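Local atomic coordinates of succinylglutamate desuccinylase (Vibrio parahaemolyticus, PDB entry 2BCO), a protein that probably hydrolyses N-succinylglutamate to succinate and glutamate with a zinc ion, the last step of arginine breakdown through the succinyltransferase pathway. Residues A[7-10]-A[11-14]; A[237-240]-A[241-245]; A[98-102]-A[103-107]; A[122-125]-A[126-129]. All blocks are in the same frame, centred on the assembly; numbering follows the deposited sequence.

Contact 1 (A[7-10]-A[11-14]); sequences RQSF and LTDT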
loop_
_atom_site.group_PDB
_atom_site.type_symbol
_atom_site.label_atom_id
_atom_site.label_comp_id
_atom_site.label_asym_id
_atom_site.label_seq_id
_atom_site.Cartn_x
_atom_site.Cartn_y
_atom_site.Cartn_z
ATOM N N ARG A 7 19.505 12.430 -13.252
ATOM C CA ARG A 7 19.775 13.782 -13.714
ATOM C C ARG A 7 19.641 14.708 -12.509
ATOM O O ARG A 7 20.494 15.562 -12.268
ATOM C CB ARG A 7 18.761 14.175 -14.788
ATOM C CG ARG A 7 18.930 15.581 -15.329
ATOM C CD ARG A 7 17.664 16.049 -16.034
ATOM N NE ARG A 7 16.510 16.021 -15.138
ATOM C CZ ARG A 7 15.316 16.524 -15.436
ATOM N NH1 ARG A 7 15.109 17.103 -16.610
ATOM N NH2 ARG A 7 14.326 16.447 -14.557
ATOM N N GLN A 8 18.565 14.517 -11.751
ATOM C CA GLN A 8 18.305 15.318 -10.563
ATOM C C GLN A 8 17.937 14.426 -9.374
ATOM O O GLN A 8 18.533 14.543 -8.305
ATOM C CB GLN A 8 17.193 16.330 -10.855
ATOM C CG GLN A 8 16.939 17.327 -9.735
ATOM C CD GLN A 8 16.395 18.651 -10.247
ATOM O OE1 GLN A 8 15.462 18.685 -11.053
ATOM N NE2 GLN A 8 16.969 19.749 -9.772
ATOM N N SER A 9 16.960 13.540 -9.568
ATOM C CA SER A 9 16.526 12.604 -8.529
ATOM C C SER A 9 15.612 11.538 -9.126
ATOM O O SER A 9 15.140 11.665 -10.260
ATOM C CB SER A 9 15.788 13.334 -7.403
ATOM O OG SER A 9 14.494 13.732 -7.816
ATOM N N PHE A 10 15.358 10.481 -8.360
ATOM C CA PHE A 10 14.504 9.402 -8.834
ATOM C C PHE A 10 13.101 9.899 -9.210
ATOM O O PHE A 10 12.590 9.593 -10.287
ATOM C CB PHE A 10 14.418 8.319 -7.760
ATOM C CG PHE A 10 13.614 7.107 -8.162
ATOM C CD1 PHE A 10 13.791 6.515 -9.406
ATOM C CD2 PHE A 10 12.702 6.537 -7.276
ATOM C CE1 PHE A 10 13.080 5.366 -9.761
ATOM C CE2 PHE A 10 11.989 5.390 -7.617
ATOM C CZ PHE A 10 12.179 4.808 -8.865
ATOM N N LEU A 11 12.487 10.675 -8.326
ATOM C CA LEU A 11 11.149 11.190 -8.564
ATOM C C LEU A 11 11.094 12.292 -9.630
ATOM O O LEU A 11 10.142 12.355 -10.407
ATOM C CB LEU A 11 10.544 11.703 -7.254
ATOM C CG LEU A 11 9.190 12.420 -7.334
ATOM C CD1 LEU A 11 8.158 11.505 -7.954
ATOM C CD2 LEU A 11 8.766 12.848 -5.941
ATOM N N THR A 12 12.095 13.167 -9.665
ATOM C CA THR A 12 12.098 14.238 -10.656
ATOM C C THR A 12 12.354 13.682 -12.055
ATOM O O THR A 12 11.660 14.046 -13.002
ATOM C CB THR A 12 13.152 15.314 -10.325
ATOM O OG1 THR A 12 12.818 15.933 -9.074
ATOM C CG2 THR A 12 13.172 16.386 -11.409
ATOM N N ASP A 13 13.339 12.800 -12.191
ATOM C CA ASP A 13 13.615 12.217 -13.496
ATOM C C ASP A 13 12.390 11.450 -13.978
ATOM O O ASP A 13 11.999 11.555 -15.141
ATOM C CB ASP A 13 14.803 11.258 -13.442
ATOM C CG ASP A 13 16.139 11.976 -13.374
ATOM O OD1 ASP A 13 17.149 11.361 -13.775
ATOM O OD2 ASP A 13 16.192 13.137 -12.912
ATOM N N THR A 14 11.787 10.677 -13.079
ATOM C CA THR A 14 10.612 9.889 -13.423
ATOM C C THR A 14 9.504 10.780 -13.967
ATOM O O THR A 14 8.800 10.402 -14.905
ATOM C CB THR A 14 10.074 9.105 -12.194
ATOM O OG1 THR A 14 11.039 8.131 -11.780
ATOM C CG2 THR A 14 8.790 8.394 -12.535
#
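Ser9 O accepts the N-H of Asp13 at 2.9 Å, so the opening turn of helix 10-15 closes on the residue in the N-cap position. From that turn the carboxylate of Asp13 reaches back and grips the backbone of the incoming loop. Its OD1 receives Arg7 N at 2.6 Å on the syn lone pair in a nearly straight bond (165°), while OD2 takes Gln8 N at 3.0 Å, also on the syn side but a little out of the carboxylate plane. A weak bond from Ser9 N to OD2 makes three successive N-H groups turned to one acid. With CG beside its own backbone N (chi1 -76°), Asp13 is swung toward the loop rather than along the helix. The Arg7 guanidinium stands almost perpendicular to this carboxylate; NE makes only a long salt bridge to OD2, and the stronger partner of the group is Asp16. At the cap itself, Ser9 OG and Thr12 OG1 share a hydrogen bond of 3.0 Å, and Ser9 OG is also bonded to Asp74. Phe10 O is gripped twice by Thr14, whose N and OG1 (2.6 Å from Phe10 O) come from opposite faces of the carbonyl plane. Phe10 and Leu11 turn inward, packing this N-terminal helix against Ile95 of strand 90-95 and, through Ile77 and Met70 respectively, against helix 68-81.

Contact 2 (A[237-240]-A[241-245]); sequences FDLA and LRNLI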
loop_
_atom_site.group_PDB
_atom_site.type_symbol
_atom_site.label_atom_id
_atom_site.label_comp_id
_atom_site.label_asym_id
_atom_site.label_seq_id
_atom_site.Cartn_x
_atom_site.Cartn_y
_atom_site.Cartn_z
ATOM N N PHE A 237 6.838 6.546 10.421
ATOM C CA PHE A 237 6.796 5.535 9.386
ATOM C C PHE A 237 8.107 5.484 8.598
ATOM O O PHE A 237 8.661 4.410 8.360
ATOM C CB PHE A 237 5.650 5.804 8.404
ATOM C CG PHE A 237 5.791 5.057 7.115
ATOM C CD1 PHE A 237 5.406 3.730 7.020
ATOM C CD2 PHE A 237 6.367 5.670 6.001
ATOM C CE1 PHE A 237 5.590 3.020 5.838
ATOM C CE2 PHE A 237 6.557 4.968 4.816
ATOM C CZ PHE A 237 6.166 3.639 4.738
ATOM N N ASP A 238 8.572 6.651 8.164
ATOM C CA ASP A 238 9.790 6.747 7.367
ATOM C C ASP A 238 11.022 6.162 8.053
ATOM O O ASP A 238 11.870 5.548 7.399
ATOM C CB ASP A 238 10.047 8.212 6.996
ATOM C CG ASP A 238 11.294 8.394 6.158
ATOM O OD1 ASP A 238 11.347 7.868 5.035
ATOM O OD2 ASP A 238 12.228 9.068 6.628
ATOM N N LEU A 239 11.112 6.365 9.365
ATOM C CA LEU A 239 12.224 5.864 10.168
ATOM C C LEU A 239 12.114 4.344 10.257
ATOM O O LEU A 239 13.107 3.626 10.153
ATOM C CB LEU A 239 12.158 6.476 11.567
ATOM C CG LEU A 239 13.452 6.625 12.374
ATOM C CD1 LEU A 239 13.136 7.313 13.696
ATOM C CD2 LEU A 239 14.080 5.276 12.623
ATOM N N ALA A 240 10.893 3.859 10.452
ATOM C CA ALA A 240 10.664 2.423 10.537
ATOM C C ALA A 240 11.016 1.801 9.180
ATOM O O ALA A 240 11.598 0.724 9.123
ATOM C CB ALA A 240 9.208 2.137 10.898
ATOM N N LEU A 241 10.680 2.494 8.094
ATOM C CA LEU A 241 10.983 1.992 6.760
ATOM C C LEU A 241 12.486 2.018 6.500
ATOM O O LEU A 241 13.024 1.125 5.844
ATOM C CB LEU A 241 10.245 2.809 5.692
ATOM C CG LEU A 241 10.480 2.431 4.226
ATOM C CD1 LEU A 241 10.085 0.979 3.975
ATOM C CD2 LEU A 241 9.664 3.352 3.359
ATOM N N ARG A 242 13.175 3.038 7.006
ATOM C CA ARG A 242 14.625 3.097 6.818
ATOM C C ARG A 242 15.290 1.980 7.620
ATOM O O ARG A 242 16.239 1.351 7.152
ATOM C CB ARG A 242 15.179 4.464 7.244
ATOM C CG ARG A 242 14.937 5.571 6.209
ATOM C CD ARG A 242 15.092 6.971 6.802
ATOM N NE ARG A 242 14.834 8.007 5.809
ATOM C CZ ARG A 242 15.720 8.432 4.909
ATOM N NH1 ARG A 242 16.944 7.914 4.870
ATOM N NH2 ARG A 242 15.374 9.371 4.036
ATOM N N ASN A 243 14.780 1.720 8.818
ATOM C CA ASN A 243 15.342 0.666 9.654
ATOM C C ASN A 243 15.140 -0.697 9.000
ATOM O O ASN A 243 15.963 -1.591 9.156
ATOM C CB ASN A 243 14.692 0.656 11.046
ATOM C CG ASN A 243 15.106 1.848 11.900
ATOM O OD1 ASN A 243 16.157 2.448 11.684
ATOM N ND2 ASN A 243 14.286 2.180 12.889
ATOM N N LEU A 244 14.044 -0.844 8.260
ATOM C CA LEU A 244 13.732 -2.104 7.604
ATOM C C LEU A 244 14.684 -2.397 6.451
ATOM O O LEU A 244 15.178 -3.525 6.314
ATOM C CB LEU A 244 12.285 -2.091 7.100
ATOM C CG LEU A 244 11.748 -3.353 6.413
ATOM C CD1 LEU A 244 11.751 -4.518 7.400
ATOM C CD2 LEU A 244 10.326 -3.098 5.896
ATOM N N ILE A 245 14.944 -1.396 5.615
ATOM C CA ILE A 245 15.854 -1.614 4.502
ATOM C C ILE A 245 17.294 -1.781 5.026
ATOM O O ILE A 245 18.133 -2.389 4.368
ATOM C CB ILE A 245 15.770 -0.451 3.462
ATOM C CG1 ILE A 245 16.673 0.704 3.869
ATOM C CG2 ILE A 245 14.334 0.059 3.348
ATOM C CD1 ILE A 245 17.986 0.698 3.142
HETATM O O HOH W 1 12.496 9.495 3.188
#
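On the last turns of helix 235-245, within the catalytic domain, Asp238 and Arg242 form an i to i+4 salt bridge on the flank that turns to helix 68-81. Arg242 NE donates to Asp238 OD2 at 2.9 Å (155°). The acceptor lies close to the guanidinium plane, at its edge, but the donor is well out of the carboxylate plane on the syn side; the two flat groups stand 78° apart. Arg242 runs extended from CG to NE, with CG beside the backbone N (chi1 -78°), and this brings it back along the helix to the acid. One water completes a ring: it donates to Asp238 OD1 at 2.7 Å and accepts from Arg242 NH2 at 3.0 Å. The backbone that carries the bridge is regular alpha-helix, with Leu241 N on Phe237 O at 2.8 Å and Asn243 N on Leu239 O at 2.9 Å. Phe237 and Leu241 run alongside each other in the same direction; Leu241 CD2 comes within 3.8 Å of Phe237 CZ, and Leu241 CB sits over one face of the ring, toward its rim. These two reach Leu154 and Leu152 of strand 149-157, while Ala240 and Phe237 meet Phe184 of helix 179-188. The chemistry is thus split between a greasy side and a charged one. Arg242 NH1 goes on to Asp79 and Gln85, so two acids share the guanidinium; its positive charge is probably well balanced, and its rotation is fixed from several directions.

Contact 3 (A[98-102]-A[103-107]); sequences PESTL and AHTRF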
loop_
_atom_site.group_PDB
_atom_site.type_symbol
_atom_site.label_atom_id
_atom_site.label_comp_id
_atom_site.label_asym_id
_atom_site.label_seq_id
_atom_site.Cartn_x
_atom_site.Cartn_y
_atom_site.Cartn_z
ATOM N N PRO A 98 3.622 7.487 -13.546
ATOM C CA PRO A 98 4.029 8.890 -13.464
ATOM C C PRO A 98 3.169 9.841 -14.318
ATOM O O PRO A 98 3.068 11.034 -14.031
ATOM C CB PRO A 98 5.487 8.851 -13.917
ATOM C CG PRO A 98 5.512 7.678 -14.858
ATOM C CD PRO A 98 4.696 6.657 -14.115
ATOM N N GLU A 99 2.537 9.318 -15.357
ATOM C CA GLU A 99 1.719 10.174 -16.197
ATOM C C GLU A 99 0.540 10.735 -15.411
ATOM O O GLU A 99 0.143 11.880 -15.609
ATOM C CB GLU A 99 1.220 9.414 -17.428
ATOM C CG GLU A 99 0.428 10.278 -18.393
ATOM C CD GLU A 99 0.081 9.553 -19.684
ATOM O OE1 GLU A 99 -0.612 10.154 -20.532
ATOM O OE2 GLU A 99 0.500 8.388 -19.852
ATOM N N SER A 100 -0.010 9.933 -14.504
ATOM C CA SER A 100 -1.145 10.373 -13.702
ATOM C C SER A 100 -0.711 11.337 -12.590
ATOM O O SER A 100 -1.501 12.154 -12.121
ATOM C CB SER A 100 -1.868 9.162 -13.105
ATOM O OG SER A 100 -3.093 9.552 -12.511
ATOM N N THR A 101 0.545 11.235 -12.167
ATOM C CA THR A 101 1.058 12.122 -11.135
ATOM C C THR A 101 1.195 13.511 -11.759
ATOM O O THR A 101 1.099 14.526 -11.072
ATOM C CB THR A 101 2.432 11.652 -10.620
ATOM O OG1 THR A 101 2.319 10.319 -10.119
ATOM C CG2 THR A 101 2.928 12.554 -9.505
ATOM N N LEU A 102 1.403 13.547 -13.073
ATOM C CA LEU A 102 1.533 14.812 -13.792
ATOM C C LEU A 102 0.164 15.462 -13.996
ATOM O O LEU A 102 0.021 16.679 -13.895
ATOM C CB LEU A 102 2.213 14.585 -15.144
ATOM C CG LEU A 102 3.697 14.209 -15.080
ATOM C CD1 LEU A 102 4.147 13.703 -16.432
ATOM C CD2 LEU A 102 4.528 15.418 -14.644
ATOM N N ALA A 103 -0.845 14.649 -14.284
ATOM C CA ALA A 103 -2.188 15.169 -14.479
ATOM C C ALA A 103 -2.787 15.483 -13.111
ATOM O O ALA A 103 -3.884 16.035 -13.012
ATOM C CB ALA A 103 -3.048 14.148 -15.218
ATOM N N HIS A 104 -2.059 15.112 -12.061
ATOM C CA HIS A 104 -2.482 15.355 -10.679
ATOM C C HIS A 104 -3.816 14.672 -10.371
ATOM O O HIS A 104 -4.624 15.195 -9.600
ATOM C CB HIS A 104 -2.620 16.863 -10.421
ATOM C CG HIS A 104 -1.490 17.691 -10.963
ATOM N ND1 HIS A 104 -0.194 17.583 -10.499
ATOM C CD2 HIS A 104 -1.468 18.648 -11.920
ATOM C CE1 HIS A 104 0.574 18.440 -11.148
ATOM N NE2 HIS A 104 -0.171 19.099 -12.015
ATOM N N THR A 105 -4.055 13.512 -10.977
ATOM C CA THR A 105 -5.300 12.789 -10.744
ATOM C C THR A 105 -5.032 11.403 -10.180
ATOM O O THR A 105 -3.896 10.947 -10.153
ATOM C CB THR A 105 -6.127 12.610 -12.045
ATOM O OG1 THR A 105 -5.418 11.760 -12.955
ATOM C CG2 THR A 105 -6.395 13.957 -12.705
ATOM N N ARG A 106 -6.099 10.741 -9.751
ATOM C CA ARG A 106 -6.018 9.409 -9.178
ATOM C C ARG A 106 -5.574 8.437 -10.265
ATOM O O ARG A 106 -4.691 7.593 -10.054
ATOM C CB ARG A 106 -7.386 9.004 -8.619
ATOM C CG ARG A 106 -7.316 7.880 -7.625
ATOM C CD ARG A 106 -8.676 7.518 -7.040
ATOM N NE ARG A 106 -8.491 6.716 -5.835
ATOM C CZ ARG A 106 -9.375 5.845 -5.361
ATOM N NH1 ARG A 106 -10.527 5.651 -5.990
ATOM N NH2 ARG A 106 -9.098 5.156 -4.262
ATOM N N PHE A 107 -6.189 8.578 -11.431
ATOM C CA PHE A 107 -5.886 7.746 -12.583
ATOM C C PHE A 107 -6.241 8.497 -13.864
ATOM O O PHE A 107 -6.773 9.610 -13.813
ATOM C CB PHE A 107 -6.670 6.438 -12.498
ATOM C CG PHE A 107 -8.165 6.623 -12.380
ATOM C CD1 PHE A 107 -8.931 6.995 -13.483
ATOM C CD2 PHE A 107 -8.810 6.389 -11.171
ATOM C CE1 PHE A 107 -10.329 7.125 -13.385
ATOM C CE2 PHE A 107 -10.204 6.513 -11.055
ATOM C CZ PHE A 107 -10.964 6.881 -12.166
#
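Leu102 O lies over one face of the His104 ring, 3.0 Å above its plane and near its centre, a close carbonyl-on-imidazole contact in which no ring N-H is aimed at the oxygen. The ring arrives there because His104 leaves helical geometry with a positive phi (60°) and CG beside its backbone N. His104 is the C-prime residue of a Schellman motif that ends helix 98-102: Thr105 N bonds back to Ser100 O at 3.1 Å, nearly straight out from that carbonyl, and inside this loop His104 N makes a weak bond to Thr101 O at 3.4 Å. Before the turn, Ala103 N still holds Glu99 O at 3.2 Å. A side chain reinforces the reversal. With chi1 at -170° the Ser100 hydroxyl is carried away from its own N, toward the outgoing loop, and Ser100 OG donates to Thr105 O at 2.9 Å from above the carbonyl plane. Thr105 OG1 in turn donates to Phe107 O at 2.7 Å, again from above the plane, so the chain beyond the helix is tied down link by link. The backbone of Arg106 bonds to Gly64, which also accepts from Thr101 OG1, and the Arg106 side chain touches the zinc ligand His63. The short helix also leans on helix 10-15, with Pro98 against Thr14 and Leu102 against Leu15.

Contact 4 (A[122-125]-A[126-129]); sequences EPTK and ELAI
Thr124 caps the N-terminus of helix 125-141, and this cap is the tight part of the contact: its OG1 accepts the N-H of Leu127 at 3.0 Å, the classical N-cap bond from three residues on. The hydroxyl sits between the backbone N and the carbonyl carbon (chi1 63°), which turns it over the open end of the helix. Leu127 N also makes a weak bond to Thr124 O, and Ala128 N another at 3.4 Å; a firmer i+4 bond, Ile129 N to Lys125 O at 3.2 Å, follows directly. Glu126 is buried and joins the turn to the preceding loop. Its side chain bends at chi2 (78°), and its carboxylate takes four donors: OE2 receives His97 NE2 and Leu108 N, and OE1 the backbone N atoms of Glu109 and Glu110. Four bonds fix its rotation and would favour the charged form. Glu109 replies from the loop, accepting Lys125 N through its carboxylate. The open side is that of Glu122, Pro123 and Lys125, exposed residues within the molecule. Lys125 leads its amine away from the turn, and the loop ahead of the cap is met chiefly by Leu127, whose CD1 lies 3.4 Å from Glu122 O and 4.0 Å from Pro123 CA. On the next turn a methylene presses hard on a carbonyl: Ile129 CG1 comes within 3.0 Å of Lys125 O.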
loop_
_atom_site.group_PDB
_atom_site.type_symbol
_atom_site.label_atom_id
_atom_site.label_comp_id
_atom_site.label_asym_id
_atom_site.label_seq_id
_atom_site.Cartn_x
_atom_site.Cartn_y
_atom_site.Cartn_z
ATOM N N GLU A 122 -11.335 -4.167 -19.689
ATOM C CA GLU A 122 -11.289 -3.517 -20.989
ATOM C C GLU A 122 -9.885 -2.943 -21.149
ATOM O O GLU A 122 -9.211 -2.661 -20.164
ATOM C CB GLU A 122 -12.329 -2.391 -21.059
ATOM C CG GLU A 122 -13.775 -2.870 -20.963
ATOM C CD GLU A 122 -14.170 -3.777 -22.121
ATOM O OE1 GLU A 122 -14.119 -3.318 -23.282
ATOM O OE2 GLU A 122 -14.530 -4.946 -21.870
ATOM N N PRO A 123 -9.419 -2.772 -22.393
ATOM C CA PRO A 123 -8.073 -2.220 -22.583
ATOM C C PRO A 123 -8.006 -0.763 -22.116
ATOM O O PRO A 123 -8.811 0.057 -22.554
ATOM C CB PRO A 123 -7.856 -2.334 -24.095
ATOM C CG PRO A 123 -8.820 -3.415 -24.520
ATOM C CD PRO A 123 -10.030 -3.128 -23.685
ATOM N N THR A 124 -7.067 -0.447 -21.222
ATOM C CA THR A 124 -6.894 0.925 -20.720
ATOM C C THR A 124 -5.414 1.187 -20.500
ATOM O O THR A 124 -4.618 0.255 -20.486
ATOM C CB THR A 124 -7.631 1.167 -19.364
ATOM O OG1 THR A 124 -7.078 0.320 -18.342
ATOM C CG2 THR A 124 -9.129 0.912 -19.515
ATOM N N LYS A 125 -5.030 2.448 -20.331
ATOM C CA LYS A 125 -3.622 2.751 -20.079
ATOM C C LYS A 125 -3.191 2.018 -18.808
ATOM O O LYS A 125 -2.097 1.463 -18.735
ATOM C CB LYS A 125 -3.402 4.252 -19.881
ATOM C CG LYS A 125 -3.607 5.100 -21.108
ATOM C CD LYS A 125 -3.165 6.542 -20.856
ATOM C CE LYS A 125 -3.470 7.441 -22.055
ATOM N NZ LYS A 125 -2.873 6.909 -23.314
ATOM N N GLU A 126 -4.058 2.012 -17.804
ATOM C CA GLU A 126 -3.731 1.353 -16.545
ATOM C C GLU A 126 -3.619 -0.177 -16.654
ATOM O O GLU A 126 -2.842 -0.802 -15.926
ATOM C CB GLU A 126 -4.750 1.755 -15.476
ATOM C CG GLU A 126 -4.587 3.193 -14.955
ATOM C CD GLU A 126 -5.150 4.280 -15.888
ATOM O OE1 GLU A 126 -6.058 3.987 -16.695
ATOM O OE2 GLU A 126 -4.695 5.442 -15.790
ATOM N N LEU A 127 -4.370 -0.780 -17.577
ATOM C CA LEU A 127 -4.317 -2.230 -17.740
ATOM C C LEU A 127 -2.909 -2.642 -18.165
ATOM O O LEU A 127 -2.309 -3.559 -17.587
ATOM C CB LEU A 127 -5.328 -2.703 -18.795
ATOM C CG LEU A 127 -6.066 -4.030 -18.540
ATOM C CD1 LEU A 127 -6.436 -4.675 -19.879
ATOM C CD2 LEU A 127 -5.208 -4.982 -17.738
ATOM N N ALA A 128 -2.398 -1.957 -19.182
ATOM C CA ALA A 128 -1.064 -2.221 -19.704
ATOM C C ALA A 128 -0.016 -2.013 -18.617
ATOM O O ALA A 128 0.968 -2.751 -18.548
ATOM C CB ALA A 128 -0.774 -1.308 -20.893
ATOM N N ILE A 129 -0.231 -1.006 -17.774
ATOM C CA ILE A 129 0.686 -0.715 -16.680
ATOM C C ILE A 129 0.654 -1.892 -15.699
ATOM O O ILE A 129 1.691 -2.441 -15.337
ATOM C CB ILE A 129 0.273 0.572 -15.904
ATOM C CG1 ILE A 129 0.211 1.774 -16.849
ATOM C CG2 ILE A 129 1.265 0.842 -14.785
ATOM C CD1 ILE A 129 1.517 2.101 -17.512
#

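How the contacts relate
Contacts 1, 3 and 4 form a chain of touching neighbours. Thr14 CG2 of contact 1 lies 3.6 Å from Pro98 CB of contact 3, and Phe107 C of contact 3 is 3.9 Å from Glu126 OE2 of contact 4; the centres in each pair are about 16 and 15 Å apart. Contact 3 comes nearest the active site, with the Arg106 side chain about 5 Å from the zinc ion held by His63, Glu66 and His155, against about 12 Å for Glu126 of contact 4. Contact 2 stands apart, its centre about 32 Å from that of contact 4 across the chain's centre, yet its Phe237 side chain is about 10 Å from Glu219, the predicted active-site residue.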